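PDB 1OGD: D-ribose pyranase from Bacillus subtilis, which probably interconverts the beta-pyranose and beta-furanose forms of D-ribose, the first step in the cytoplasmic breakdown of the sugar. Local coordinates for residues 50-55 / 77-82; 57-62 / 86-91. One frame throughout, in Å; residues are numbered along the deposited sequence.

Interaction 1 (50-55 / 77-82)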
ATOM      1  N   ALA A  50      -7.645  28.168 -19.630  1.00 33.81           N
ATOM      2  CA  ALA A  50      -6.527  28.810 -20.302  1.00 33.03           C
ATOM      3  C   ALA A  50      -5.383  29.050 -19.325  1.00 32.36           C
ATOM      4  O   ALA A  50      -5.594  29.153 -18.117  1.00 32.11           O
ATOM      5  CB  ALA A  50      -6.980  30.137 -20.914  1.00 34.16           C
ATOM      6  N   PHE A  51      -4.172  29.128 -19.860  1.00 32.12           N
ATOM      7  CA  PHE A  51      -2.982  29.369 -19.060  1.00 34.14           C
ATOM      8  C   PHE A  51      -3.146  30.636 -18.225  1.00 36.24           C
ATOM      9  O   PHE A  51      -2.833  30.659 -17.031  1.00 36.03           O
ATOM     10  CB  PHE A  51      -1.771  29.529 -19.975  1.00 32.33           C
ATOM     11  CG  PHE A  51      -0.516  29.924 -19.257  1.00 34.15           C
ATOM     12  CD1 PHE A  51       0.199  28.993 -18.509  1.00 33.68           C
ATOM     13  CD2 PHE A  51      -0.043  31.232 -19.332  1.00 34.19           C
ATOM     14  CE1 PHE A  51       1.371  29.356 -17.847  1.00 33.91           C
ATOM     15  CE2 PHE A  51       1.125  31.608 -18.674  1.00 34.95           C
ATOM     16  CZ  PHE A  51       1.838  30.668 -17.928  1.00 36.58           C
ATOM     17  N   GLN A  52      -3.635  31.695 -18.863  1.00 36.81           N
ATOM     18  CA  GLN A  52      -3.819  32.966 -18.179  1.00 37.68           C
ATOM     19  C   GLN A  52      -4.788  32.859 -17.017  1.00 35.05           C
ATOM     20  O   GLN A  52      -4.497  33.330 -15.924  1.00 37.25           O
ATOM     21  CB  GLN A  52      -4.310  34.037 -19.157  1.00 39.58           C
ATOM     22  CG  GLN A  52      -3.436  34.183 -20.386  1.00 44.38           C
ATOM     23  CD  GLN A  52      -3.704  35.466 -21.142  1.00 45.86           C
ATOM     24  OE1 GLN A  52      -4.820  35.987 -21.130  1.00 47.03           O
ATOM     25  NE2 GLN A  52      -2.681  35.975 -21.821  1.00 47.06           N
ATOM     26  N   ASP A  53      -5.941  32.242 -17.248  1.00 34.73           N
ATOM     27  CA  ASP A  53      -6.926  32.105 -16.186  1.00 34.47           C
ATOM     28  C   ASP A  53      -6.391  31.324 -15.002  1.00 33.40           C
ATOM     29  O   ASP A  53      -6.606  31.708 -13.851  1.00 31.95           O
ATOM     30  CB  ASP A  53      -8.195  31.439 -16.709  1.00 37.02           C
ATOM     31  CG  ASP A  53      -8.941  32.316 -17.691  1.00 40.95           C
ATOM     32  OD1 ASP A  53      -8.907  33.554 -17.519  1.00 44.48           O
ATOM     33  OD2 ASP A  53      -9.568  31.776 -18.624  1.00 42.40           O
ATOM     34  N   THR A  54      -5.684  30.235 -15.276  1.00 30.35           N
ATOM     35  CA  THR A  54      -5.138  29.425 -14.198  1.00 28.59           C
ATOM     36  C   THR A  54      -4.067  30.186 -13.419  1.00 27.85           C
ATOM     37  O   THR A  54      -4.070  30.194 -12.191  1.00 27.97           O
ATOM     38  CB  THR A  54      -4.560  28.109 -14.750  1.00 28.45           C
ATOM     39  OG1 THR A  54      -5.582  27.426 -15.488  1.00 28.39           O
ATOM     40  CG2 THR A  54      -4.093  27.207 -13.613  1.00 27.74           C
ATOM     41  N   ALA A  55      -3.155  30.833 -14.134  1.00 28.68           N
ATOM     42  CA  ALA A  55      -2.093  31.595 -13.496  1.00 29.92           C
ATOM     43  C   ALA A  55      -2.661  32.730 -12.633  1.00 31.77           C
ATOM     44  O   ALA A  55      -2.128  33.038 -11.562  1.00 32.14           O
ATOM     45  CB  ALA A  55      -1.148  32.158 -14.561  1.00 30.49           C
ATOM     46  N   ASN A  77       5.403  32.676 -28.012  1.00 55.90           N
ATOM     47  CA  ASN A  77       4.128  32.984 -27.373  1.00 56.73           C
ATOM     48  C   ASN A  77       4.173  34.359 -26.719  1.00 57.44           C
ATOM     49  O   ASN A  77       4.076  34.478 -25.496  1.00 57.45           O
ATOM     50  CB  ASN A  77       3.818  31.921 -26.317  1.00 56.90           C
ATOM     51  CG  ASN A  77       2.338  31.673 -26.157  1.00 57.11           C
ATOM     52  OD1 ASN A  77       1.549  32.610 -26.034  1.00 57.59           O
ATOM     53  ND2 ASN A  77       1.951  30.402 -26.150  1.00 57.54           N
ATOM     54  N   GLN A  78       4.301  35.394 -27.543  1.00 57.83           N
ATOM     55  CA  GLN A  78       4.392  36.767 -27.060  1.00 58.25           C
ATOM     56  C   GLN A  78       3.227  37.235 -26.190  1.00 56.94           C
ATOM     57  O   GLN A  78       3.428  37.967 -25.223  1.00 55.92           O
ATOM     58  CB  GLN A  78       4.565  37.723 -28.245  1.00 61.06           C
ATOM     59  CG  GLN A  78       4.925  39.147 -27.840  1.00 65.33           C
ATOM     60  CD  GLN A  78       6.153  39.210 -26.941  1.00 67.52           C
ATOM     61  OE1 GLN A  78       7.221  38.702 -27.289  1.00 68.54           O
ATOM     62  NE2 GLN A  78       6.005  39.839 -25.778  1.00 68.45           N
ATOM     63  N   GLU A  79       2.011  36.818 -26.524  1.00 56.03           N
ATOM     64  CA  GLU A  79       0.853  37.238 -25.747  1.00 56.12           C
ATOM     65  C   GLU A  79       0.926  36.749 -24.300  1.00 54.99           C
ATOM     66  O   GLU A  79       0.785  37.539 -23.366  1.00 55.33           O
ATOM     67  CB  GLU A  79      -0.440  36.738 -26.394  1.00 58.48           C
ATOM     68  CG  GLU A  79      -1.691  37.321 -25.757  1.00 63.54           C
ATOM     69  CD  GLU A  79      -2.970  36.733 -26.321  1.00 67.05           C
ATOM     70  OE1 GLU A  79      -3.191  35.514 -26.154  1.00 69.15           O
ATOM     71  OE2 GLU A  79      -3.756  37.492 -26.930  1.00 69.57           O
ATOM     72  N   ASN A  80       1.147  35.450 -24.111  1.00 52.21           N
ATOM     73  CA  ASN A  80       1.233  34.898 -22.765  1.00 49.76           C
ATOM     74  C   ASN A  80       2.510  35.332 -22.056  1.00 49.14           C
ATOM     75  O   ASN A  80       2.579  35.328 -20.828  1.00 49.01           O
ATOM     76  CB  ASN A  80       1.144  33.374 -22.809  1.00 48.90           C
ATOM     77  CG  ASN A  80      -0.250  32.888 -23.137  1.00 47.69           C
ATOM     78  OD1 ASN A  80      -1.203  33.178 -22.415  1.00 48.78           O
ATOM     79  ND2 ASN A  80      -0.378  32.150 -24.230  1.00 47.90           N
ATOM     80  N   ALA A  81       3.519  35.712 -22.832  1.00 48.28           N
ATOM     81  CA  ALA A  81       4.780  36.170 -22.263  1.00 49.36           C
ATOM     82  C   ALA A  81       4.558  37.523 -21.589  1.00 50.43           C
ATOM     83  O   ALA A  81       5.140  37.813 -20.538  1.00 49.92           O
ATOM     84  CB  ALA A  81       5.832  36.297 -23.358  1.00 49.17           C
ATOM     85  N   LYS A  82       3.713  38.349 -22.203  1.00 51.37           N
ATOM     86  CA  LYS A  82       3.400  39.673 -21.667  1.00 52.47           C
ATOM     87  C   LYS A  82       2.504  39.537 -20.446  1.00 50.91           C
ATOM     88  O   LYS A  82       2.672  40.248 -19.455  1.00 51.22           O
ATOM     89  CB  LYS A  82       2.688  40.531 -22.718  1.00 54.23           C
ATOM     90  CG  LYS A  82       3.516  40.846 -23.952  1.00 58.11           C
ATOM     91  CD  LYS A  82       2.786  41.838 -24.858  1.00 61.81           C
ATOM     92  CE  LYS A  82       3.536  42.071 -26.168  1.00 64.13           C
ATOM     93  NZ  LYS A  82       4.923  42.592 -25.965  1.00 65.23           N
TER
HETATM   94  O   HOH W   1      -3.829  31.717 -22.081  1.00 26.35           O
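Gln52 and Asn80 bring the opening turns of two helices together: the axes of 51-55 and 78-82 run almost parallel, 13° apart, but no closer than 11.1 Å, a gap that longer side chains must bridge. Asn80 reaches in from its helix, and its OD1 gathers most of the contact. Gln52 meets Asn80 OD1 twice along its extended chain, with CG at 3.2 Å and with NE2 in a weak hydrogen bond, also 3.2 Å and bent to 129°, the two amide planes standing nearly perpendicular. A water adds a second link, donating to Asn80 OD1 and accepting from Gln52 N. Asparagine suits the place because its other end is used too: ND2 donates to Asn77 OD1 over 2.7 Å, from above the carbonyl plane, which helps to set the turn of the amide. Phe51, with CG anti to its own N (chi1 174°), slides its ring past Asn80, CD2 lying 3.8 Å from OD1, and also packs on Ile26 of the sheet. Asn77 is the N-cap of helix 78-87, and its ND2 binds Thr118 and Pro119 O. Through Asn77, the start of this helix is tied to Pro119, which lines the ribose pocket.

Interaction 2 (57-62 / 86-91); sequences VLAEEM and NLFSEQ
The methyl of Ala59 sits against two large apolar side chains, Leu87 and Phe88, at the place where helix 78-87 gives way to a turn. The backbones come nearest at this same pair of positions, Ala59 and Leu87, whose CA atoms are 8.0 Å apart, and no hydrogen bond joins the segments. Leu87 reaches across with its forked end: CG stands anti to the backbone N (chi1 176°), and both methyls meet the alanine, CD1 at 4.0 Å and CD2 at 4.1 Å from Ala59 CB. Phe88 turns differently about its first torsion, its CG beside the backbone N (chi1 -62°), and brings the far end of its ring to the same methyl, with CZ 4.0 Å from Ala59 CB in an oblique approach. The two partners also support each other, since Leu87 CG lies 3.7 Å above one face of the Phe88 ring, offset toward its rim. Alanine is well suited here: its single methyl can meet a branched chain and a ring together.

The packed side is the inner one, where Phe88 is buried. Toward solvent the contact is looser: Leu87 is only partly covered, and beyond it Asn86, Ser89 and Glu90 are exposed. There the turn is braced by Ser89 OG, which donates to Asn86 O over 2.8 Å.

Inward, Phe88 rests on Val64, Val67 and Leu125, and Leu58 of helix 51-61 packs on Ile24 and Leu125, so both helices rest on the sheet, while Ala59 O accepts a bond from Lys3 of a neighbouring subunit.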
ATOM      1  N   VAL A  57      -5.595  32.841 -10.996  1.00 30.38           N
ATOM      2  CA  VAL A  57      -6.147  32.305  -9.759  1.00 30.27           C
ATOM      3  C   VAL A  57      -5.034  31.947  -8.780  1.00 31.00           C
ATOM      4  O   VAL A  57      -5.107  32.281  -7.594  1.00 31.18           O
ATOM      5  CB  VAL A  57      -7.003  31.046 -10.019  1.00 30.78           C
ATOM      6  CG1 VAL A  57      -7.446  30.437  -8.694  1.00 30.50           C
ATOM      7  CG2 VAL A  57      -8.222  31.409 -10.850  1.00 30.62           C
ATOM      8  N   LEU A  58      -3.999  31.272  -9.272  1.00 30.15           N
ATOM      9  CA  LEU A  58      -2.887  30.885  -8.409  1.00 31.23           C
ATOM     10  C   LEU A  58      -2.192  32.107  -7.813  1.00 31.99           C
ATOM     11  O   LEU A  58      -1.788  32.099  -6.649  1.00 31.35           O
ATOM     12  CB  LEU A  58      -1.870  30.033  -9.182  1.00 29.60           C
ATOM     13  CG  LEU A  58      -1.995  28.503  -9.069  1.00 29.45           C
ATOM     14  CD1 LEU A  58      -2.031  28.104  -7.600  1.00 29.42           C
ATOM     15  CD2 LEU A  58      -3.245  28.013  -9.754  1.00 28.23           C
ATOM     16  N   ALA A  59      -2.062  33.157  -8.618  1.00 32.53           N
ATOM     17  CA  ALA A  59      -1.413  34.383  -8.182  1.00 33.38           C
ATOM     18  C   ALA A  59      -2.081  34.990  -6.947  1.00 32.75           C
ATOM     19  O   ALA A  59      -1.404  35.495  -6.056  1.00 33.61           O
ATOM     20  CB  ALA A  59      -1.402  35.406  -9.330  1.00 34.38           C
ATOM     21  N   GLU A  60      -3.404  34.931  -6.887  1.00 34.28           N
ATOM     22  CA  GLU A  60      -4.117  35.506  -5.753  1.00 37.36           C
ATOM     23  C   GLU A  60      -4.303  34.584  -4.553  1.00 35.91           C
ATOM     24  O   GLU A  60      -4.752  35.032  -3.499  1.00 36.49           O
ATOM     25  CB  GLU A  60      -5.484  36.028  -6.195  1.00 42.07           C
ATOM     26  CG  GLU A  60      -6.428  34.971  -6.705  1.00 49.66           C
ATOM     27  CD  GLU A  60      -7.819  35.526  -6.963  1.00 56.18           C
ATOM     28  OE1 GLU A  60      -8.445  36.020  -5.996  1.00 58.67           O
ATOM     29  OE2 GLU A  60      -8.284  35.469  -8.126  1.00 58.13           O
ATOM     30  N   GLU A  61      -3.966  33.306  -4.700  1.00 32.76           N
ATOM     31  CA  GLU A  61      -4.120  32.357  -3.599  1.00 31.05           C
ATOM     32  C   GLU A  61      -2.781  31.898  -3.056  1.00 29.94           C
ATOM     33  O   GLU A  61      -2.710  31.246  -2.017  1.00 30.15           O
ATOM     34  CB  GLU A  61      -4.905  31.130  -4.055  1.00 30.32           C
ATOM     35  CG  GLU A  61      -6.329  31.402  -4.485  1.00 31.87           C
ATOM     36  CD  GLU A  61      -7.132  32.120  -3.419  1.00 32.02           C
ATOM     37  OE1 GLU A  61      -6.766  32.035  -2.223  1.00 30.88           O
ATOM     38  OE2 GLU A  61      -8.138  32.761  -3.785  1.00 33.28           O
ATOM     39  N   MET A  62      -1.717  32.260  -3.757  1.00 30.11           N
ATOM     40  CA  MET A  62      -0.377  31.855  -3.374  1.00 31.32           C
ATOM     41  C   MET A  62       0.601  33.019  -3.381  1.00 32.26           C
ATOM     42  O   MET A  62       0.605  33.822  -4.311  1.00 32.45           O
ATOM     43  CB  MET A  62       0.099  30.786  -4.359  1.00 32.63           C
ATOM     44  CG  MET A  62       1.503  30.285  -4.158  1.00 33.93           C
ATOM     45  SD  MET A  62       1.978  29.181  -5.517  1.00 33.97           S
ATOM     46  CE  MET A  62       3.712  29.259  -5.360  1.00 30.78           C
ATOM     47  N   ASN A  86       3.224  41.236 -16.830  1.00 51.55           N
ATOM     48  CA  ASN A  86       2.212  42.118 -16.259  1.00 51.74           C
ATOM     49  C   ASN A  86       1.637  41.588 -14.952  1.00 50.79           C
ATOM     50  O   ASN A  86       1.481  42.340 -13.990  1.00 50.80           O
ATOM     51  CB  ASN A  86       1.078  42.330 -17.266  1.00 54.06           C
ATOM     52  CG  ASN A  86       1.514  43.144 -18.475  1.00 57.19           C
ATOM     53  OD1 ASN A  86       0.833  43.161 -19.503  1.00 59.60           O
ATOM     54  ND2 ASN A  86       2.647  43.832 -18.355  1.00 56.94           N
ATOM     55  N   LEU A  87       1.318  40.295 -14.917  1.00 49.27           N
ATOM     56  CA  LEU A  87       0.755  39.684 -13.717  1.00 47.25           C
ATOM     57  C   LEU A  87       1.748  39.664 -12.559  1.00 46.43           C
ATOM     58  O   LEU A  87       1.388  39.969 -11.425  1.00 45.66           O
ATOM     59  CB  LEU A  87       0.276  38.254 -14.017  1.00 47.37           C
ATOM     60  CG  LEU A  87      -0.261  37.433 -12.833  1.00 47.18           C
ATOM     61  CD1 LEU A  87      -1.418  38.167 -12.174  1.00 47.28           C
ATOM     62  CD2 LEU A  87      -0.711  36.062 -13.315  1.00 45.22           C
ATOM     63  N   PHE A  88       2.997  39.311 -12.838  1.00 46.25           N
ATOM     64  CA  PHE A  88       3.998  39.264 -11.781  1.00 48.74           C
ATOM     65  C   PHE A  88       4.976  40.434 -11.836  1.00 51.48           C
ATOM     66  O   PHE A  88       6.191  40.256 -11.950  1.00 51.74           O
ATOM     67  CB  PHE A  88       4.737  37.923 -11.824  1.00 46.31           C
ATOM     68  CG  PHE A  88       3.837  36.738 -11.593  1.00 44.42           C
ATOM     69  CD1 PHE A  88       3.333  36.008 -12.662  1.00 43.17           C
ATOM     70  CD2 PHE A  88       3.453  36.384 -10.302  1.00 43.21           C
ATOM     71  CE1 PHE A  88       2.457  34.943 -12.450  1.00 43.23           C
ATOM     72  CE2 PHE A  88       2.576  35.320 -10.079  1.00 42.99           C
ATOM     73  CZ  PHE A  88       2.077  34.600 -11.156  1.00 42.78           C
ATOM     74  N   SER A  89       4.416  41.637 -11.728  1.00 54.84           N
ATOM     75  CA  SER A  89       5.172  42.887 -11.759  1.00 57.80           C
ATOM     76  C   SER A  89       6.251  42.975 -10.689  1.00 58.85           C
ATOM     77  O   SER A  89       7.410  43.251 -10.993  1.00 60.02           O
ATOM     78  CB  SER A  89       4.218  44.070 -11.588  1.00 57.47           C
ATOM     79  OG  SER A  89       3.164  44.015 -12.531  1.00 60.57           O
ATOM     80  N   GLU A  90       5.866  42.748  -9.437  1.00 61.08           N
ATOM     81  CA  GLU A  90       6.800  42.829  -8.317  1.00 63.11           C
ATOM     82  C   GLU A  90       7.743  41.641  -8.186  1.00 62.39           C
ATOM     83  O   GLU A  90       8.867  41.786  -7.708  1.00 62.55           O
ATOM     84  CB  GLU A  90       6.037  43.003  -7.003  1.00 66.19           C
ATOM     85  CG  GLU A  90       5.169  44.250  -6.948  1.00 71.02           C
ATOM     86  CD  GLU A  90       4.672  44.550  -5.544  1.00 74.12           C
ATOM     87  OE1 GLU A  90       4.033  43.664  -4.932  1.00 75.01           O
ATOM     88  OE2 GLU A  90       4.924  45.673  -5.054  1.00 75.93           O
ATOM     89  N   GLN A  91       7.287  40.466  -8.605  1.00 61.60           N
ATOM     90  CA  GLN A  91       8.104  39.267  -8.512  1.00 60.82           C
ATOM     91  C   GLN A  91       9.247  39.258  -9.515  1.00 60.30           C
ATOM     92  O   GLN A  91       9.216  39.959 -10.529  1.00 60.33           O
ATOM     93  CB  GLN A  91       7.248  38.016  -8.730  1.00 60.80           C
ATOM     94  CG  GLN A  91       6.211  37.765  -7.655  1.00 61.40           C
ATOM     95  CD  GLN A  91       5.157  38.848  -7.598  1.00 61.94           C
ATOM     96  OE1 GLN A  91       4.449  39.097  -8.577  1.00 61.91           O
ATOM     97  NE2 GLN A  91       5.043  39.500  -6.446  1.00 62.46           N
TER

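In the fold
Both interactions join the same two helices, 51-61 and 78-87: interaction 1 at their N-terminal turns, interaction 2 towards their C-terminal ends, with centres 12 Å apart. Along the chain the segments alternate, 50-55, 57-62, 77-82, 86-91, as expected of two helices running in the same direction. Between them the chain passes through strand 64-70 and the short helix 72-76. The contacts meet where Leu87 CD2 packs 3.8 Å from Ala55 O. Character changes along the pair, from amides and water near the ribose pocket to apolar packing at the far end. Helix 51-61 also touches two other subunits, so this member of the pair takes part in the decamer's contacts.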